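Local coordinates for TetR family transcriptional regulator (Rhodococcus erythropolis, PDB 4ZA6), which represses transcription as a TetR-family regulator, probably controlling the qsdA gene and with it the degradation of N-acyl-homoserine lactone quorum-sensing signals, at residues R61-A66 and A121-E126; M111-I116 and L150-D155. One frame throughout, in Å; residues are numbered along the deposited sequence.

How the contacts relate
Helix 115-133 is common to both contacts: contact 1 uses its middle, at 121-126, against helix 47-69, whereas contact 2 uses its N-terminal approach, at 111-116, against helix 143-158. The centres lie about 13 Å apart, yet the contacts touch directly. Val151 CG2 of contact 2 packs 3.5 Å from Ala121 N of contact 1, and Leu150 CD1 lies 3.7 Å from Thr124 CG2. In sequence the four segments alternate, so the pairings interlock along the chain. Contact 1 is mainly buried and contact 2 lies at the surface; both belong to the helical bundle that in TetR relatives usually carries ligand-binding and dimerisation functions.

Contact 1 of 2, residues R61-A66 and A121-E126; sequences RTYRKA and ASITAE
Tyr63 lays its side chain against Ile123 and reaches on to Thr124, while Arg64, one residue later, pairs with Glu126. From the Tyr63 root outward, CB faces two methyls of one isoleucine, 3.8 Å from Ile123 CG2 and 3.9 Å from Ile123 CD1. Tyr63 CG stays against Ile123 CG2, and the closest apolar approach follows at Tyr63 CD1, 3.5 Å from Ile123 CG2; Ile123 CB lies over one face of the ring. Farther out, CE1 and CZ pass Thr124 OG1 obliquely, and Tyr63 OH ends 3.4 Å from that hydroxyl oxygen. Thr124 OG1 is already hydrogen-bonded to Ser120 O in its own helix. The two segments run nearly parallel, their axes crossing at -19° and approaching to 10.8 Å. Helix 47-69 corresponds to the long helix that in TetR-family repressors links the N-terminal DNA-binding helices to the regulatory domain, and this contact docks its C-terminal part on helix 115-133. Arg64 closes the interface at its more exposed side. A bend at its second torsion (chi2 -78°) starts an otherwise stretched chain toward helix 115-133, carrying one guanidinium face over Ile123, with Arg64 NH2 4.0 Å from Ile123 CG1, off-centre toward the rim. Glu126 meets the edge instead: Arg64 NH1 donates to the syn side of Glu126 OE1 at 3.0 Å and 162°, with the acceptor almost in the guanidinium plane, and Arg64 NH2 adds a weak bond. Both bonds end on OE1, and the two planes are tilted, so this is not a flat two-toothed pairing. Arg64 NH2 also bridges to Glu60, and a leucine at Arg64 would probably leave the Glu60 and Glu126 carboxylates without their shared positive mate.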
# COMPACT_ATOMS: atom_id res chain seq x y z
N ARG A 61 -0.72 6.25 5.07
CA ARG A 61 -1.69 7.36 5.16
C ARG A 61 -3.09 6.94 4.66
O ARG A 61 -4.09 7.25 5.30
CB ARG A 61 -1.20 8.58 4.37
CG ARG A 61 -0.00 9.29 5.05
CD ARG A 61 0.32 10.64 4.41
NE ARG A 61 0.66 10.53 2.97
CZ ARG A 61 1.89 10.39 2.50
NH1 ARG A 61 2.93 10.31 3.32
NH2 ARG A 61 2.10 10.34 1.19
N THR A 62 -3.16 6.15 3.58
CA THR A 62 -4.41 5.63 3.01
C THR A 62 -5.12 4.71 4.00
O THR A 62 -6.32 4.89 4.25
CB THR A 62 -4.13 4.97 1.64
OG1 THR A 62 -3.61 5.99 0.80
CG2 THR A 62 -5.38 4.36 0.99
N TYR A 63 -4.37 3.75 4.58
CA TYR A 63 -4.87 2.78 5.57
C TYR A 63 -5.41 3.49 6.82
O TYR A 63 -6.49 3.14 7.30
CB TYR A 63 -3.73 1.84 5.99
CG TYR A 63 -3.73 0.50 5.29
CD1 TYR A 63 -4.45 -0.58 5.80
CD2 TYR A 63 -2.94 0.28 4.17
CE1 TYR A 63 -4.44 -1.83 5.17
CE2 TYR A 63 -2.95 -0.95 3.51
CZ TYR A 63 -3.66 -2.02 4.04
OH TYR A 63 -3.66 -3.24 3.40
N ARG A 64 -4.65 4.46 7.36
CA ARG A 64 -5.00 5.21 8.58
C ARG A 64 -6.28 5.99 8.40
O ARG A 64 -7.08 6.07 9.32
CB ARG A 64 -3.85 6.16 8.98
CG ARG A 64 -2.52 5.46 9.27
CD ARG A 64 -2.46 4.79 10.62
NE ARG A 64 -1.17 4.14 10.86
CZ ARG A 64 -1.03 3.02 11.54
NH1 ARG A 64 -2.09 2.40 12.04
NH2 ARG A 64 0.17 2.48 11.70
N LYS A 65 -6.46 6.59 7.22
CA LYS A 65 -7.67 7.35 6.90
C LYS A 65 -8.84 6.38 6.83
O LYS A 65 -9.84 6.58 7.50
CB LYS A 65 -7.49 8.11 5.57
CG LYS A 65 -8.64 9.07 5.25
CD LYS A 65 -8.48 9.73 3.90
CE LYS A 65 -9.66 10.61 3.55
NZ LYS A 65 -9.50 11.27 2.23
N ALA A 66 -8.68 5.26 6.11
CA ALA A 66 -9.74 4.27 6.01
C ALA A 66 -10.14 3.68 7.36
O ALA A 66 -11.32 3.46 7.58
CB ALA A 66 -9.35 3.16 5.04
N ALA A 121 0.87 -5.30 5.26
CA ALA A 121 0.78 -6.49 6.15
C ALA A 121 0.86 -6.12 7.66
O ALA A 121 0.09 -6.67 8.45
CB ALA A 121 1.87 -7.49 5.80
N SER A 122 1.75 -5.20 8.05
CA SER A 122 1.88 -4.79 9.46
C SER A 122 0.70 -3.93 9.93
O SER A 122 0.27 -4.08 11.07
CB SER A 122 3.22 -4.10 9.71
OG SER A 122 3.26 -2.84 9.06
N ILE A 123 0.15 -3.06 9.06
CA ILE A 123 -1.06 -2.30 9.43
C ILE A 123 -2.24 -3.25 9.46
O ILE A 123 -3.05 -3.17 10.40
CB ILE A 123 -1.32 -1.08 8.50
CG1 ILE A 123 -0.16 -0.05 8.59
CG2 ILE A 123 -2.68 -0.43 8.85
CD1 ILE A 123 -0.21 1.06 7.53
N THR A 124 -2.34 -4.21 8.48
CA THR A 124 -3.43 -5.20 8.52
C THR A 124 -3.38 -6.03 9.83
O THR A 124 -4.40 -6.21 10.47
CB THR A 124 -3.48 -6.08 7.27
OG1 THR A 124 -3.54 -5.25 6.11
CG2 THR A 124 -4.70 -7.05 7.28
N ALA A 125 -2.17 -6.49 10.22
CA ALA A 125 -1.90 -7.25 11.45
C ALA A 125 -2.41 -6.48 12.69
O ALA A 125 -3.00 -7.06 13.59
CB ALA A 125 -0.40 -7.53 11.57
N GLU A 126 -2.17 -5.17 12.72
CA GLU A 126 -2.59 -4.25 13.79
C GLU A 126 -4.14 -4.17 13.85
O GLU A 126 -4.73 -4.23 14.95
CB GLU A 126 -1.95 -2.88 13.55
CG GLU A 126 -2.33 -1.81 14.57
CD GLU A 126 -2.14 -0.40 14.07
OE1 GLU A 126 -1.23 -0.16 13.24
OE2 GLU A 126 -2.89 0.49 14.54

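Contact 2 of 2, residues M111-I116 and L150-D155; sequences MMPGSI and LVRICD
The end of helix 103-111 and the turn after it, which leads through the N-cap Gly114 into helix 115-133, meet helix 143-158 through Met111 and Pro113. Met111 and Asp155 carry the larger share, their alpha carbons being the nearest across the segments at 6.5 Å. The two chains run alongside each other, pointing opposite ways: Met111 CG lies 3.8 Å from Asp155 OD1, and farther along Met111 SD is 3.9 Å from the backbone Asp155 O. Asp155 turns its carboxylate between its own backbone N and carbonyl carbon (chi1 63°), which brings CG and both oxygens alongside the methionine methylene. One turn earlier, Arg152 folds twice, at chi2 and chi3, and its NH1 arrives 3.3 Å from Met111 O and 3.9 Å from Pro113 CD, approaching both obliquely. The same nitrogen forms a salt bridge with Glu117, whose carboxylate also lies close to that of Asp155; the arginine charge would probably ease that crowding of acids. Beyond the contact, Met111 touches Tyr159 and Leu163, Ile116 packs on Leu55 and Thr59 of helix 47-69, and Leu150 and Cys154 rest on Ile177 of helix 170-181.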
# COMPACT_ATOMS: atom_id res chain seq x y z
N MET A 111 3.83 -5.86 -5.81
CA MET A 111 3.40 -7.27 -5.76
C MET A 111 4.46 -8.31 -5.48
O MET A 111 4.18 -9.50 -5.48
CB MET A 111 2.55 -7.60 -6.98
CG MET A 111 1.16 -7.01 -6.86
SD MET A 111 0.28 -7.04 -8.40
CE MET A 111 1.05 -5.61 -9.29
N MET A 112 5.67 -7.85 -5.21
CA MET A 112 6.79 -8.66 -4.80
C MET A 112 7.02 -8.26 -3.34
O MET A 112 6.81 -7.08 -3.04
CB MET A 112 8.03 -8.28 -5.63
CG MET A 112 9.21 -9.17 -5.39
SD MET A 112 10.67 -8.69 -6.29
CE MET A 112 11.33 -7.33 -5.24
N PRO A 113 7.50 -9.15 -2.43
CA PRO A 113 7.80 -8.68 -1.07
C PRO A 113 8.73 -7.46 -1.11
O PRO A 113 9.58 -7.35 -1.98
CB PRO A 113 8.48 -9.89 -0.43
CG PRO A 113 7.81 -11.05 -1.09
CD PRO A 113 7.76 -10.60 -2.54
N GLY A 114 8.42 -6.47 -0.28
CA GLY A 114 9.16 -5.21 -0.23
C GLY A 114 8.43 -4.23 0.65
O GLY A 114 7.57 -4.63 1.43
N SER A 115 8.74 -2.94 0.49
CA SER A 115 8.18 -1.85 1.28
C SER A 115 6.64 -1.75 1.34
O SER A 115 6.07 -1.72 2.44
CB SER A 115 8.83 -0.53 0.88
OG SER A 115 10.20 -0.54 1.24
N ILE A 116 5.98 -1.74 0.18
CA ILE A 116 4.51 -1.65 0.10
C ILE A 116 3.82 -2.83 0.80
O ILE A 116 2.98 -2.59 1.67
CB ILE A 116 4.03 -1.46 -1.38
CG1 ILE A 116 4.58 -0.12 -1.95
CG2 ILE A 116 2.47 -1.53 -1.46
CD1 ILE A 116 4.51 0.03 -3.46
N LEU A 150 -3.75 -11.66 3.62
CA LEU A 150 -4.76 -10.75 3.09
C LEU A 150 -4.14 -9.85 2.01
O LEU A 150 -4.71 -9.74 0.93
CB LEU A 150 -5.40 -9.87 4.20
CG LEU A 150 -6.47 -10.50 5.14
CD1 LEU A 150 -7.14 -9.44 5.99
CD2 LEU A 150 -7.59 -11.19 4.35
N VAL A 151 -2.96 -9.27 2.28
CA VAL A 151 -2.25 -8.39 1.35
C VAL A 151 -1.88 -9.16 0.07
O VAL A 151 -2.15 -8.68 -1.04
CB VAL A 151 -0.99 -7.77 2.04
CG1 VAL A 151 -0.06 -7.08 1.03
CG2 VAL A 151 -1.42 -6.81 3.13
N ARG A 152 -1.25 -10.34 0.23
CA ARG A 152 -0.82 -11.17 -0.91
C ARG A 152 -1.97 -11.60 -1.82
O ARG A 152 -1.76 -11.69 -3.03
CB ARG A 152 -0.08 -12.43 -0.42
CG ARG A 152 1.28 -12.17 0.26
CD ARG A 152 2.37 -11.78 -0.70
NE ARG A 152 2.71 -12.88 -1.60
CZ ARG A 152 3.53 -12.76 -2.64
NH1 ARG A 152 4.05 -11.58 -2.94
NH2 ARG A 152 3.80 -13.81 -3.40
N ILE A 153 -3.16 -11.93 -1.25
CA ILE A 153 -4.32 -12.40 -2.02
C ILE A 153 -5.04 -11.28 -2.70
O ILE A 153 -5.66 -11.53 -3.73
CB ILE A 153 -5.36 -13.29 -1.26
CG1 ILE A 153 -5.98 -12.62 -0.02
CG2 ILE A 153 -4.87 -14.69 -1.06
CD1 ILE A 153 -6.85 -13.43 0.78
N CYS A 154 -5.02 -10.07 -2.11
CA CYS A 154 -5.71 -8.88 -2.59
C CYS A 154 -4.98 -8.08 -3.61
O CYS A 154 -5.63 -7.57 -4.52
CB CYS A 154 -6.14 -8.00 -1.43
SG CYS A 154 -7.38 -8.77 -0.36
N ASP A 155 -3.67 -7.84 -3.41
CA ASP A 155 -2.96 -6.93 -4.28
C ASP A 155 -2.95 -7.24 -5.78
O ASP A 155 -3.14 -6.30 -6.59
CB ASP A 155 -1.63 -6.48 -3.71
CG ASP A 155 -0.58 -7.54 -3.48
OD1 ASP A 155 -0.75 -8.69 -3.99
OD2 ASP A 155 0.43 -7.22 -2.81